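PDB 5MDN: DNA polymerase from Pyrobaculum calidifontis, which probably catalyses DNA synthesis as a family B polymerase, adding nucleotides from deoxyribonucleoside triphosphates to a growing strand with release of diphosphate. Local coordinates for residues Q262-H267 with L362-A367; Y230-F235 with R273-L278; A368-R373 with R395-Y400. All blocks are in the same frame, centred on the assembly; numbering follows the deposited sequence.

Interaction 1: Q262-H267 with L362-A367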
loop_
_atom_site.group_PDB
_atom_site.type_symbol
_atom_site.label_atom_id
_atom_site.label_comp_id
_atom_site.label_asym_id
_atom_site.label_seq_id
_atom_site.Cartn_x
_atom_site.Cartn_y
_atom_site.Cartn_z
ATOM N N GLN A 262 6.542 5.933 16.132
ATOM C CA GLN A 262 6.310 4.824 15.214
ATOM C C GLN A 262 5.150 3.978 15.722
ATOM O O GLN A 262 5.131 3.569 16.887
ATOM C CB GLN A 262 7.566 3.966 15.065
ATOM C CG GLN A 262 7.400 2.815 14.084
ATOM C CD GLN A 262 8.718 2.175 13.692
ATOM O OE1 GLN A 262 8.982 1.022 14.031
ATOM N NE2 GLN A 262 9.546 2.916 12.963
ATOM N N SER A 263 4.186 3.709 14.845
ATOM C CA SER A 263 2.962 3.039 15.264
ATOM C C SER A 263 2.618 1.850 14.373
ATOM O O SER A 263 3.508 1.198 13.816
ATOM C CB SER A 263 1.801 4.036 15.288
ATOM O OG SER A 263 0.598 3.406 15.695
ATOM N N VAL A 264 1.320 1.565 14.242
ATOM C CA VAL A 264 0.875 0.354 13.567
ATOM C C VAL A 264 1.248 0.390 12.083
ATOM O O VAL A 264 1.377 1.460 11.471
ATOM C CB VAL A 264 -0.641 0.173 13.764
ATOM C CG1 VAL A 264 -1.417 1.257 13.024
ATOM C CG2 VAL A 264 -1.087 -1.221 13.338
ATOM N N TYR A 265 1.437 -0.800 11.508
ATOM C CA TYR A 265 1.889 -1.019 10.136
ATOM C C TYR A 265 3.255 -0.405 9.859
ATOM O O TYR A 265 3.645 -0.273 8.692
ATOM C CB TYR A 265 0.882 -0.490 9.105
ATOM C CG TYR A 265 -0.565 -0.753 9.438
ATOM C CD1 TYR A 265 -1.055 -2.047 9.535
ATOM C CD2 TYR A 265 -1.451 0.299 9.630
ATOM C CE1 TYR A 265 -2.382 -2.287 9.831
ATOM C CE2 TYR A 265 -2.778 0.071 9.925
ATOM C CZ TYR A 265 -3.239 -1.223 10.024
ATOM O OH TYR A 265 -4.564 -1.449 10.320
ATOM N N GLY A 266 3.997 -0.031 10.896
ATOM C CA GLY A 266 5.219 0.717 10.700
ATOM C C GLY A 266 5.023 2.160 10.297
ATOM O O GLY A 266 6.008 2.842 9.999
ATOM N N HIS A 267 3.784 2.647 10.274
ATOM C CA HIS A 267 3.547 4.049 9.973
ATOM C C HIS A 267 3.963 4.912 11.161
ATOM O O HIS A 267 4.035 4.452 12.303
ATOM C CB HIS A 267 2.078 4.292 9.623
ATOM C CG HIS A 267 1.247 4.776 10.772
ATOM N ND1 HIS A 267 0.607 3.920 11.642
ATOM C CD2 HIS A 267 0.936 6.029 11.182
ATOM C CE1 HIS A 267 -0.056 4.624 12.542
ATOM N NE2 HIS A 267 0.129 5.907 12.286
ATOM N N LEU A 362 -6.346 8.770 7.773
ATOM C CA LEU A 362 -5.576 9.064 6.569
ATOM C C LEU A 362 -4.131 8.594 6.688
ATOM O O LEU A 362 -3.525 8.197 5.685
ATOM C CB LEU A 362 -5.635 10.565 6.275
ATOM C CG LEU A 362 -5.218 11.061 4.891
ATOM C CD1 LEU A 362 -5.769 10.151 3.806
ATOM C CD2 LEU A 362 -5.709 12.487 4.685
ATOM N N ASP A 363 -3.559 8.644 7.894
ATOM C CA ASP A 363 -2.187 8.204 8.096
ATOM C C ASP A 363 -2.028 6.686 8.084
ATOM O O ASP A 363 -0.890 6.203 8.073
ATOM C CB ASP A 363 -1.641 8.780 9.409
ATOM C CG ASP A 363 -2.543 8.503 10.599
ATOM O OD1 ASP A 363 -2.924 7.336 10.817
ATOM O OD2 ASP A 363 -2.880 9.465 11.321
ATOM N N GLN A 364 -3.125 5.926 8.093
ATOM C CA GLN A 364 -3.059 4.471 8.117
ATOM C C GLN A 364 -3.637 3.789 6.886
ATOM O O GLN A 364 -3.289 2.630 6.632
ATOM C CB GLN A 364 -3.787 3.916 9.351
ATOM C CG GLN A 364 -3.101 4.204 10.675
ATOM C CD GLN A 364 -4.010 3.954 11.862
ATOM O OE1 GLN A 364 -4.094 4.770 12.783
ATOM N NE2 GLN A 364 -4.688 2.816 11.852
ATOM N N VAL A 365 -4.527 4.452 6.143
ATOM C CA VAL A 365 -5.255 3.787 5.063
ATOM C C VAL A 365 -4.293 3.218 4.024
ATOM O O VAL A 365 -4.495 2.110 3.513
ATOM C CB VAL A 365 -6.284 4.750 4.440
ATOM C CG1 VAL A 365 -5.608 5.985 3.847
ATOM C CG2 VAL A 365 -7.113 4.031 3.386
ATOM N N ALA A 366 -3.229 3.957 3.698
ATOM C CA ALA A 366 -2.271 3.477 2.707
ATOM C C ALA A 366 -1.248 2.519 3.306
ATOM O O ALA A 366 -0.791 1.600 2.616
ATOM C CB ALA A 366 -1.561 4.662 2.053
ATOM N N ALA A 367 -0.874 2.717 4.573
ATOM C CA ALA A 367 0.117 1.848 5.199
ATOM C C ALA A 367 -0.406 0.431 5.384
ATOM O O ALA A 367 0.371 -0.530 5.322
ATOM C CB ALA A 367 0.546 2.428 6.546
#
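Gln364 runs from the short helix 362-365 across the loop residues Val264, Tyr265 and His267. Its CB lies 4.0 Å from CE2 of the Tyr265 ring. The next carbon, CG, sits over one face of the His267 imidazole, 3.9 Å from the ring centroid, in a CH-pi contact. Chi1 of -69° turns CG away from its own carbonyl carbon, and the chain then stays extended toward Val264. There CD is 3.9 Å from Val264 CG1. At the tip, NE2 lies between Val264 CG1 and Tyr265 CE2, while OE1 passes near His267 CE1.

The imidazole is fixed from within its own loop. His267 ND1 gives a hydrogen bond of 2.6 Å to Val264 O, close to the ring plane and on a carbonyl lone pair. The same oxygen also accepts from His267 N. The carboxylate of Asp363 lies nearly parallel to the ring but displaced from its plane, with OD1 3.7 Å from His267 NE2. Asp363 binds a magnesium ion together with Asp7. Ala367 CB packs on Tyr265 CB at 3.9 Å and also touches His267 CB. With an alanine in place of His267, Gln364 CG would probably lose the flat surface it rests on, and Val264 O one of its two donors.

Tyr265 OH bonds to Asn372 and Arg114. The loop after strand 261-262 leads into strand 268-269. On the other segment, Leu362 packs on helix 326-356 and strand 274-277, while Ala366 and Ala367 touch Asn280 of helix 278-282.

Interaction 2: Y230-F235 with R273-L278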
loop_
_atom_site.group_PDB
_atom_site.type_symbol
_atom_site.label_atom_id
_atom_site.label_comp_id
_atom_site.label_asym_id
_atom_site.label_seq_id
_atom_site.Cartn_x
_atom_site.Cartn_y
_atom_site.Cartn_z
ATOM N N TYR A 230 7.941 10.636 0.393
ATOM C CA TYR A 230 8.149 9.405 -0.357
ATOM C C TYR A 230 9.094 8.516 0.439
ATOM O O TYR A 230 10.255 8.877 0.658
ATOM C CB TYR A 230 8.702 9.686 -1.754
ATOM C CG TYR A 230 8.478 8.541 -2.714
ATOM C CD1 TYR A 230 9.392 7.501 -2.814
ATOM C CD2 TYR A 230 7.340 8.493 -3.508
ATOM C CE1 TYR A 230 9.182 6.448 -3.686
ATOM C CE2 TYR A 230 7.122 7.446 -4.384
ATOM C CZ TYR A 230 8.047 6.426 -4.468
ATOM O OH TYR A 230 7.836 5.380 -5.336
ATOM N N ASN A 231 8.587 7.363 0.881
ATOM C CA ASN A 231 9.290 6.482 1.814
ATOM C C ASN A 231 9.622 7.207 3.117
ATOM O O ASN A 231 10.657 6.953 3.740
ATOM C CB ASN A 231 10.553 5.887 1.183
ATOM C CG ASN A 231 10.984 4.594 1.850
ATOM O OD1 ASN A 231 10.150 3.770 2.232
ATOM N ND2 ASN A 231 12.290 4.408 1.991
ATOM N N SER A 232 8.742 8.123 3.532
ATOM C CA SER A 232 8.964 8.863 4.770
ATOM C C SER A 232 8.867 7.952 5.986
ATOM O O SER A 232 9.619 8.119 6.954
ATOM C CB SER A 232 7.966 10.014 4.878
ATOM O OG SER A 232 6.630 9.543 4.844
ATOM N N ASN A 233 7.947 6.986 5.962
ATOM C CA ASN A 233 7.869 6.018 7.051
ATOM C C ASN A 233 9.051 5.058 7.030
ATOM O O ASN A 233 9.488 4.591 8.088
ATOM C CB ASN A 233 6.553 5.241 6.979
ATOM C CG ASN A 233 5.346 6.092 7.335
ATOM O OD1 ASN A 233 5.464 7.101 8.032
ATOM N ND2 ASN A 233 4.175 5.683 6.859
ATOM N N GLY A 234 9.577 4.749 5.848
ATOM C CA GLY A 234 10.655 3.784 5.736
ATOM C C GLY A 234 12.004 4.315 6.184
ATOM O O GLY A 234 12.735 3.631 6.906
ATOM N N PHE A 235 12.355 5.528 5.753
ATOM C CA PHE A 235 13.671 6.090 6.043
ATOM C C PHE A 235 13.590 7.424 6.773
ATOM O O PHE A 235 14.174 7.562 7.853
ATOM C CB PHE A 235 14.476 6.241 4.745
ATOM C CG PHE A 235 15.906 6.657 4.966
ATOM C CD1 PHE A 235 16.253 7.998 5.020
ATOM C CD2 PHE A 235 16.904 5.706 5.116
ATOM C CE1 PHE A 235 17.565 8.385 5.223
ATOM C CE2 PHE A 235 18.221 6.086 5.318
ATOM C CZ PHE A 235 18.551 7.427 5.371
ATOM N N ARG A 273 -2.429 15.454 12.893
ATOM C CA ARG A 273 -2.269 15.647 11.459
ATOM C C ARG A 273 -2.020 14.294 10.808
ATOM O O ARG A 273 -1.690 13.312 11.478
ATOM C CB ARG A 273 -1.136 16.634 11.141
ATOM C CG ARG A 273 0.028 16.613 12.118
ATOM C CD ARG A 273 1.098 17.615 11.710
ATOM N NE ARG A 273 0.584 18.982 11.670
ATOM C CZ ARG A 273 1.037 19.975 12.429
ATOM N NH1 ARG A 273 2.019 19.759 13.292
ATOM N NH2 ARG A 273 0.507 21.188 12.323
ATOM N N ALA A 274 -2.192 14.257 9.488
ATOM C CA ALA A 274 -2.098 13.024 8.711
ATOM C C ALA A 274 -0.710 12.924 8.084
ATOM O O ALA A 274 -0.379 13.683 7.167
ATOM C CB ALA A 274 -3.189 12.979 7.643
ATOM N N ASN A 275 0.099 11.991 8.580
ATOM C CA ASN A 275 1.381 11.666 7.963
ATOM C C ASN A 275 1.147 10.586 6.912
ATOM O O ASN A 275 0.900 9.422 7.250
ATOM C CB ASN A 275 2.388 11.208 9.013
ATOM C CG ASN A 275 3.710 10.789 8.405
ATOM O OD1 ASN A 275 4.251 11.474 7.535
ATOM N ND2 ASN A 275 4.244 9.664 8.864
ATOM N N VAL A 276 1.227 10.968 5.639
ATOM C CA VAL A 276 1.010 10.058 4.521
ATOM C C VAL A 276 2.350 9.773 3.856
ATOM O O VAL A 276 3.113 10.700 3.555
ATOM C CB VAL A 276 0.003 10.635 3.512
ATOM C CG1 VAL A 276 -0.260 9.636 2.397
ATOM C CG2 VAL A 276 -1.294 11.005 4.214
ATOM N N ASP A 277 2.629 8.495 3.625
ATOM C CA ASP A 277 3.809 8.054 2.888
ATOM C C ASP A 277 3.333 7.513 1.546
ATOM O O ASP A 277 2.672 6.471 1.490
ATOM C CB ASP A 277 4.585 7.000 3.677
ATOM C CG ASP A 277 5.863 6.561 2.976
ATOM O OD1 ASP A 277 6.178 7.103 1.894
ATOM O OD2 ASP A 277 6.559 5.674 3.514
ATOM N N LEU A 278 3.670 8.224 0.467
ATOM C CA LEU A 278 3.182 7.847 -0.855
ATOM C C LEU A 278 3.759 6.521 -1.327
ATOM O O LEU A 278 3.148 5.863 -2.174
ATOM C CB LEU A 278 3.494 8.949 -1.868
ATOM C CG LEU A 278 2.889 10.317 -1.552
ATOM C CD1 LEU A 278 3.248 11.325 -2.632
ATOM C CD2 LEU A 278 1.380 10.209 -1.390
#
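Asp277 lays its side chain against the first turn of helix 232-247. Its CB is 3.5 Å from Ser232 OG and equally near Asn233 ND2. With CG anti to its own nitrogen (chi1 -177°), the carboxylate extends from the strand to the backbone nitrogens at the helix start. Asp277 OD2 accepts from Asn233 N at 3.1 Å, and this donor comes from above the carboxylate plane. OD1 takes a weak, bent bond from Asn231 N. Asp277 OD1 also accepts from Tyr279 N, as Asp277 is the N-cap of its own helix 278-282; the N-cap position of helix 232-247 is held by Asn231. One carboxylate thus serves the starts of two helices.

Two residues earlier in the strand, Asn275 meets Asn233 from the opposite direction. Their amide planes are 77° apart. Asn275 ND2 gives a weak bond of 3.0 Å to Asn233 OD1, while its stronger partner is Trp268 O. Asn275 OD1 accepts from Trp237 NE1, so both ends of this buried amide are used. At the other end of the contact, Tyr230 CD2 touches Leu278 CB at 4.2 Å. The tyrosine hydroxyl is bonded to Lys291 O.

Strand 274-277 is an edge strand, parallel to strand 226-229, which leads into helix 232-247. This belongs to the RNase H-like fold of the family B exonuclease domain. The sequence running through Asn231 and Phe235 to Asp236 matches the family's Exo II motif. Asp236 and Asp169 bind magnesium in a structure of this protein. The contact therefore packs the helix carrying Asp236 against the edge of the exonuclease sheet.

Interaction 3: A368-R373 with R395-Y400; sequences ASVGNR and REYEPY
The first turn of helix 370-384 passes over an irregular loop, with Gly371 CA and Tyr397 CA 6.5 Å apart. The Tyr397 ring lies under this turn. Gly371 N stands over one ring face, offset toward the rim, while Pro399 N lies over the opposite face. Gly371 has no side chain, which lets its backbone lie against the ring. Along the ring, Ser369 CB is 3.9 Å from Tyr397 CD2, and Val370 CB is 3.7 Å from Tyr397 CE2. Chi1 of -170° carries the ring away from its own backbone nitrogen and up to the helix.

Ser369 is the N-cap of the helix. Its OG accepts from Asn372 N at 3.2 Å, with an N-H...O angle of 153°. In the loop, Pro399 is the centre of an inverse gamma turn.

Arg395 reaches the helix with a chain extended from CG to NE. It crosses the Asn372 side chain at about a right angle, and its CD is 3.5 Å from Asn372 OD1. The two flat groups are tilted 52° to each other. Asn372 ND2 is bonded to Tyr265 OH. Beyond the contact, Trp520 meets the Tyr397 ring edge-to-face and also touches Arg395.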
loop_
_atom_site.group_PDB
_atom_site.type_symbol
_atom_site.label_atom_id
_atom_site.label_comp_id
_atom_site.label_asym_id
_atom_site.label_seq_id
_atom_site.Cartn_x
_atom_site.Cartn_y
_atom_site.Cartn_z
ATOM N N ALA A 368 -1.708 0.281 5.615
ATOM C CA ALA A 368 -2.299 -1.033 5.807
ATOM C C ALA A 368 -2.379 -1.791 4.486
ATOM O O ALA A 368 -2.438 -1.204 3.403
ATOM C CB ALA A 368 -3.693 -0.902 6.420
ATOM N N SER A 369 -2.383 -3.118 4.584
ATOM C CA SER A 369 -2.533 -3.952 3.404
ATOM C C SER A 369 -3.986 -3.941 2.936
ATOM O O SER A 369 -4.901 -3.554 3.670
ATOM C CB SER A 369 -2.073 -5.385 3.683
ATOM O OG SER A 369 -2.873 -6.005 4.673
ATOM N N VAL A 370 -4.183 -4.355 1.681
ATOM C CA VAL A 370 -5.520 -4.352 1.088
ATOM C C VAL A 370 -6.488 -5.164 1.942
ATOM O O VAL A 370 -7.611 -4.726 2.225
ATOM C CB VAL A 370 -5.467 -4.868 -0.360
ATOM C CG1 VAL A 370 -6.856 -4.855 -0.975
ATOM C CG2 VAL A 370 -4.503 -4.022 -1.181
ATOM N N GLY A 371 -6.066 -6.359 2.364
ATOM C CA GLY A 371 -6.912 -7.172 3.222
ATOM C C GLY A 371 -7.098 -6.559 4.592
ATOM O O GLY A 371 -8.187 -6.619 5.168
ATOM N N ASN A 372 -6.036 -5.975 5.141
ATOM C CA ASN A 372 -6.184 -5.269 6.404
ATOM C C ASN A 372 -7.165 -4.102 6.267
ATOM O O ASN A 372 -7.977 -3.862 7.167
ATOM C CB ASN A 372 -4.807 -4.832 6.924
ATOM C CG ASN A 372 -4.862 -4.271 8.335
ATOM O OD1 ASN A 372 -4.520 -4.927 9.322
ATOM N ND2 ASN A 372 -5.277 -3.026 8.426
ATOM N N ARG A 373 -7.128 -3.386 5.139
ATOM C CA ARG A 373 -8.064 -2.281 4.921
ATOM C C ARG A 373 -9.505 -2.783 4.835
ATOM O O ARG A 373 -10.421 -2.169 5.396
ATOM C CB ARG A 373 -7.674 -1.519 3.650
ATOM C CG ARG A 373 -8.232 -0.110 3.541
ATOM C CD ARG A 373 -7.804 0.541 2.233
ATOM N NE ARG A 373 -6.349 0.642 2.110
ATOM C CZ ARG A 373 -5.647 0.113 1.113
ATOM N NH1 ARG A 373 -6.267 -0.550 0.148
ATOM N NH2 ARG A 373 -4.328 0.254 1.072
ATOM N N ARG A 395 -1.402 -12.321 10.244
ATOM C CA ARG A 395 -1.341 -11.494 9.043
ATOM C C ARG A 395 -0.082 -11.820 8.244
ATOM O O ARG A 395 1.033 -11.711 8.763
ATOM C CB ARG A 395 -1.393 -9.989 9.359
ATOM C CG ARG A 395 -2.796 -9.383 9.630
ATOM C CD ARG A 395 -2.766 -7.856 9.904
ATOM N NE ARG A 395 -4.136 -7.327 10.079
ATOM C CZ ARG A 395 -4.768 -7.427 11.243
ATOM N NH1 ARG A 395 -4.139 -8.020 12.260
ATOM N NH2 ARG A 395 -5.999 -6.962 11.387
ATOM N N GLU A 396 -0.275 -12.236 6.998
ATOM C CA GLU A 396 0.671 -12.389 5.902
ATOM C C GLU A 396 0.136 -11.701 4.641
ATOM O O GLU A 396 0.889 -11.004 3.938
ATOM C CB GLU A 396 0.995 -13.843 5.608
ATOM C CG GLU A 396 -0.181 -14.651 5.090
ATOM C CD GLU A 396 0.186 -16.088 4.841
ATOM O OE1 GLU A 396 0.906 -16.668 5.682
ATOM O OE2 GLU A 396 -0.224 -16.630 3.796
ATOM N N TYR A 397 -1.170 -11.802 4.396
ATOM C CA TYR A 397 -1.909 -11.322 3.227
ATOM C C TYR A 397 -1.269 -11.717 1.902
ATOM O O TYR A 397 -0.043 -11.798 1.777
ATOM C CB TYR A 397 -2.101 -9.812 3.269
ATOM C CG TYR A 397 -3.062 -9.331 2.195
ATOM C CD1 TYR A 397 -4.356 -9.842 2.130
ATOM C CD2 TYR A 397 -2.691 -8.372 1.255
ATOM C CE1 TYR A 397 -5.240 -9.425 1.173
ATOM C CE2 TYR A 397 -3.581 -7.949 0.293
ATOM C CZ TYR A 397 -4.851 -8.479 0.261
ATOM O OH TYR A 397 -5.737 -8.058 -0.697
ATOM N N GLU A 398 -2.105 -11.941 0.890
ATOM C CA GLU A 398 -1.645 -12.442 -0.399
ATOM C C GLU A 398 -2.468 -11.787 -1.516
ATOM O O GLU A 398 -3.660 -12.088 -1.693
ATOM C CB GLU A 398 -1.688 -13.964 -0.384
ATOM C CG GLU A 398 -2.994 -14.533 0.077
ATOM C CD GLU A 398 -3.846 -14.837 -1.108
ATOM O OE1 GLU A 398 -3.243 -15.255 -2.114
ATOM O OE2 GLU A 398 -5.083 -14.645 -1.058
ATOM N N PRO A 399 -1.890 -10.827 -2.227
ATOM C CA PRO A 399 -2.687 -9.982 -3.133
ATOM C C PRO A 399 -3.299 -10.683 -4.338
ATOM O O PRO A 399 -2.750 -10.656 -5.445
ATOM C CB PRO A 399 -1.683 -8.902 -3.562
ATOM C CG PRO A 399 -0.647 -8.879 -2.460
ATOM C CD PRO A 399 -0.536 -10.292 -1.991
ATOM N N TYR A 400 -4.425 -11.364 -4.090
ATOM C CA TYR A 400 -5.554 -11.484 -5.012
ATOM C C TYR A 400 -5.584 -12.779 -5.818
ATOM O O TYR A 400 -6.594 -13.045 -6.462
ATOM C CB TYR A 400 -5.589 -10.295 -5.983
ATOM C CG TYR A 400 -6.982 -9.954 -6.470
ATOM C CD1 TYR A 400 -7.925 -9.441 -5.587
ATOM C CD2 TYR A 400 -7.354 -10.145 -7.791
ATOM C CE1 TYR A 400 -9.200 -9.115 -6.007
ATOM C CE2 TYR A 400 -8.631 -9.828 -8.224
ATOM C CZ TYR A 400 -9.559 -9.309 -7.326
ATOM O OH TYR A 400 -10.846 -8.980 -7.724
#

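Interactions 1 and 2 are neighbours, with centres about 9 Å apart. They touch where Asp363 and Leu362 pack on strand 274-277 and where His267 meets Asn233. Along the chain the segments of one are interleaved with those of the other. Interaction 3 follows both in sequence, about 14 Å from interaction 1 and 19 Å from interaction 2, centre to centre. Helices 362-365 and 370-384 are consecutive, and a probable hydrogen bond from Arg373 NE to Val365 O ties interactions 1 and 3. Interaction 2 belongs to the exonuclease domain and interaction 3 to the polymerase part. Interaction 1 joins a loop of the first to a helix of the second.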